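Side-chain contact in complement factor H (Bos taurus, PDB 6XZ6), which regulates the complement system, and is bound here through its fifth domain by a trypanosome surface receptor: residues 15-19 with 20-24. Sequence-based numbering, arbitrary orientation.
Sequences YRPEL and SKYRG
Between strand 13-16 and strand 22-23 the backbone swings round in a loop, entered through the cis peptide before P17, that brings the Y22 ring back against P17 and L19. The fold is a sushi (SCR) domain, and this loop links the edge of its three-stranded antiparallel sheet to the short strand 22-23, which pairs with strand 4-5. Y22 suits the place because its flat ring can span the loop while its hydroxyl acts as donor and acceptor at once. Y22 OH donates a hydrogen bond to P17 O at 2.7 Å; proline, which adopts the cis form readily, suits this turn. The donor hydroxyl is tilted 27° from the plane of the P17 carbonyl. It also accepts the nearly straight N-H of L19, with L19 N 2.9 Å from Y22 OH. Leucine adds an apolar branch: CB lies over one face of the Y22 ring in a CH-pi contact, and CD1 reaches Y22 CE2 at 3.8 Å. A phenylalanine in place of Y22 would probably keep much of this packing but leave P17 O and L19 N without their common partner. W52 meets the Y22 ring edge-to-face, whereas E18 OE1 accepts a hydrogen bond from M163 N of the trypanosome receptor chain. Beside the hydroxyl, already engaged in two hydrogen bonds, Y15 packs the edge of its buried aromatic ring, CE2 lying 3.2 Å from Y22 OH.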
loop_
_atom_site.group_PDB
_atom_site.type_symbol
_atom_site.label_atom_id
_atom_site.label_comp_id
_atom_site.label_asym_id
_atom_site.label_seq_id
_atom_site.Cartn_x
_atom_site.Cartn_y
_atom_site.Cartn_z
ATOM N N TYR B 15 -16.208 -11.168 -14.089
ATOM C CA TYR B 15 -17.660 -11.160 -13.849
ATOM C C TYR B 15 -17.954 -11.650 -12.440
ATOM O O TYR B 15 -17.087 -12.229 -11.754
ATOM C CB TYR B 15 -18.443 -11.991 -14.884
ATOM C CG TYR B 15 -18.171 -13.478 -14.845
ATOM C CD1 TYR B 15 -17.112 -14.037 -15.566
ATOM C CD2 TYR B 15 -18.993 -14.338 -14.129
ATOM C CE1 TYR B 15 -16.852 -15.410 -15.521
ATOM C CE2 TYR B 15 -18.740 -15.710 -14.082
ATOM C CZ TYR B 15 -17.672 -16.239 -14.782
ATOM O OH TYR B 15 -17.422 -17.582 -14.750
ATOM N N ARG B 16 -19.189 -11.394 -12.015
ATOM C CA ARG B 16 -19.746 -11.803 -10.741
ATOM C C ARG B 16 -21.271 -12.008 -10.915
ATOM O O ARG B 16 -21.873 -11.307 -11.736
ATOM C CB ARG B 16 -19.383 -10.808 -9.618
ATOM C CG ARG B 16 -19.943 -9.382 -9.739
ATOM C CD ARG B 16 -20.980 -9.122 -8.637
ATOM N NE ARG B 16 -22.340 -9.399 -9.117
ATOM C CZ ARG B 16 -23.281 -10.016 -8.419
ATOM N NH1 ARG B 16 -24.473 -10.250 -8.967
ATOM N NH2 ARG B 16 -23.045 -10.399 -7.167
ATOM N N PRO B 17 -21.916 -12.957 -10.189
ATOM C CA PRO B 17 -21.309 -13.950 -9.291
ATOM C C PRO B 17 -20.692 -15.086 -10.142
ATOM O O PRO B 17 -20.941 -15.190 -11.351
ATOM C CB PRO B 17 -22.493 -14.407 -8.439
ATOM C CG PRO B 17 -23.662 -14.317 -9.356
ATOM C CD PRO B 17 -23.360 -13.204 -10.350
ATOM N N GLU B 18 -19.869 -15.908 -9.516
ATOM C CA GLU B 18 -19.268 -17.026 -10.204
ATOM C C GLU B 18 -19.974 -18.332 -9.810
ATOM O O GLU B 18 -19.809 -18.824 -8.689
ATOM C CB GLU B 18 -17.772 -17.067 -9.924
ATOM C CG GLU B 18 -17.034 -17.693 -11.071
ATOM C CD GLU B 18 -15.578 -17.878 -10.783
ATOM O OE1 GLU B 18 -15.179 -19.028 -10.493
ATOM O OE2 GLU B 18 -14.841 -16.869 -10.842
ATOM N N LEU B 19 -20.814 -18.854 -10.718
ATOM C CA LEU B 19 -21.578 -20.096 -10.511
ATOM C C LEU B 19 -21.331 -21.060 -11.655
ATOM O O LEU B 19 -20.990 -20.620 -12.764
ATOM C CB LEU B 19 -23.091 -19.819 -10.402
ATOM C CG LEU B 19 -23.568 -18.646 -9.547
ATOM C CD1 LEU B 19 -25.028 -18.412 -9.764
ATOM C CD2 LEU B 19 -23.242 -18.846 -8.058
ATOM N N SER B 20 -21.537 -22.365 -11.402
ATOM C CA SER B 20 -21.355 -23.440 -12.393
ATOM C C SER B 20 -22.380 -23.364 -13.518
ATOM O O SER B 20 -22.066 -23.718 -14.658
ATOM C CB SER B 20 -21.418 -24.813 -11.724
ATOM O OG SER B 20 -22.607 -24.966 -10.965
ATOM N N LYS B 21 -23.608 -22.912 -13.185
ATOM C CA LYS B 21 -24.726 -22.801 -14.117
ATOM C C LYS B 21 -25.664 -21.698 -13.669
ATOM O O LYS B 21 -25.929 -21.532 -12.470
ATOM C CB LYS B 21 -25.491 -24.138 -14.206
ATOM C CG LYS B 21 -26.335 -24.286 -15.465
ATOM C CD LYS B 21 -26.148 -25.654 -16.120
ATOM C CE LYS B 21 -25.099 -25.664 -17.218
ATOM N NZ LYS B 21 -23.732 -25.915 -16.681
ATOM N N TYR B 22 -26.178 -20.953 -14.655
ATOM C CA TYR B 22 -27.112 -19.840 -14.482
ATOM C C TYR B 22 -28.434 -20.199 -15.137
ATOM O O TYR B 22 -28.473 -20.970 -16.092
ATOM C CB TYR B 22 -26.535 -18.558 -15.096
ATOM C CG TYR B 22 -25.182 -18.187 -14.536
ATOM C CD1 TYR B 22 -24.024 -18.814 -14.989
ATOM C CD2 TYR B 22 -25.054 -17.205 -13.555
ATOM C CE1 TYR B 22 -22.775 -18.500 -14.455
ATOM C CE2 TYR B 22 -23.804 -16.869 -13.030
ATOM C CZ TYR B 22 -22.669 -17.515 -13.497
ATOM O OH TYR B 22 -21.427 -17.198 -13.032
ATOM N N ARG B 23 -29.513 -19.653 -14.608
ATOM C CA ARG B 23 -30.873 -19.920 -15.089
ATOM C C ARG B 23 -31.344 -18.701 -15.878
ATOM O O ARG B 23 -30.725 -17.646 -15.779
ATOM C CB ARG B 23 -31.811 -20.183 -13.887
ATOM C CG ARG B 23 -31.255 -21.147 -12.815
ATOM C CD ARG B 23 -31.774 -22.583 -12.913
ATOM N NE ARG B 23 -33.227 -22.657 -13.112
ATOM C CZ ARG B 23 -34.141 -22.479 -12.158
ATOM N NH1 ARG B 23 -35.435 -22.557 -12.446
ATOM N NH2 ARG B 23 -33.768 -22.218 -10.910
ATOM N N GLY B 24 -32.409 -18.845 -16.654
ATOM C CA GLY B 24 -32.974 -17.741 -17.416
ATOM C C GLY B 24 -33.259 -16.537 -16.542
ATOM O O GLY B 24 -33.709 -16.682 -15.403
#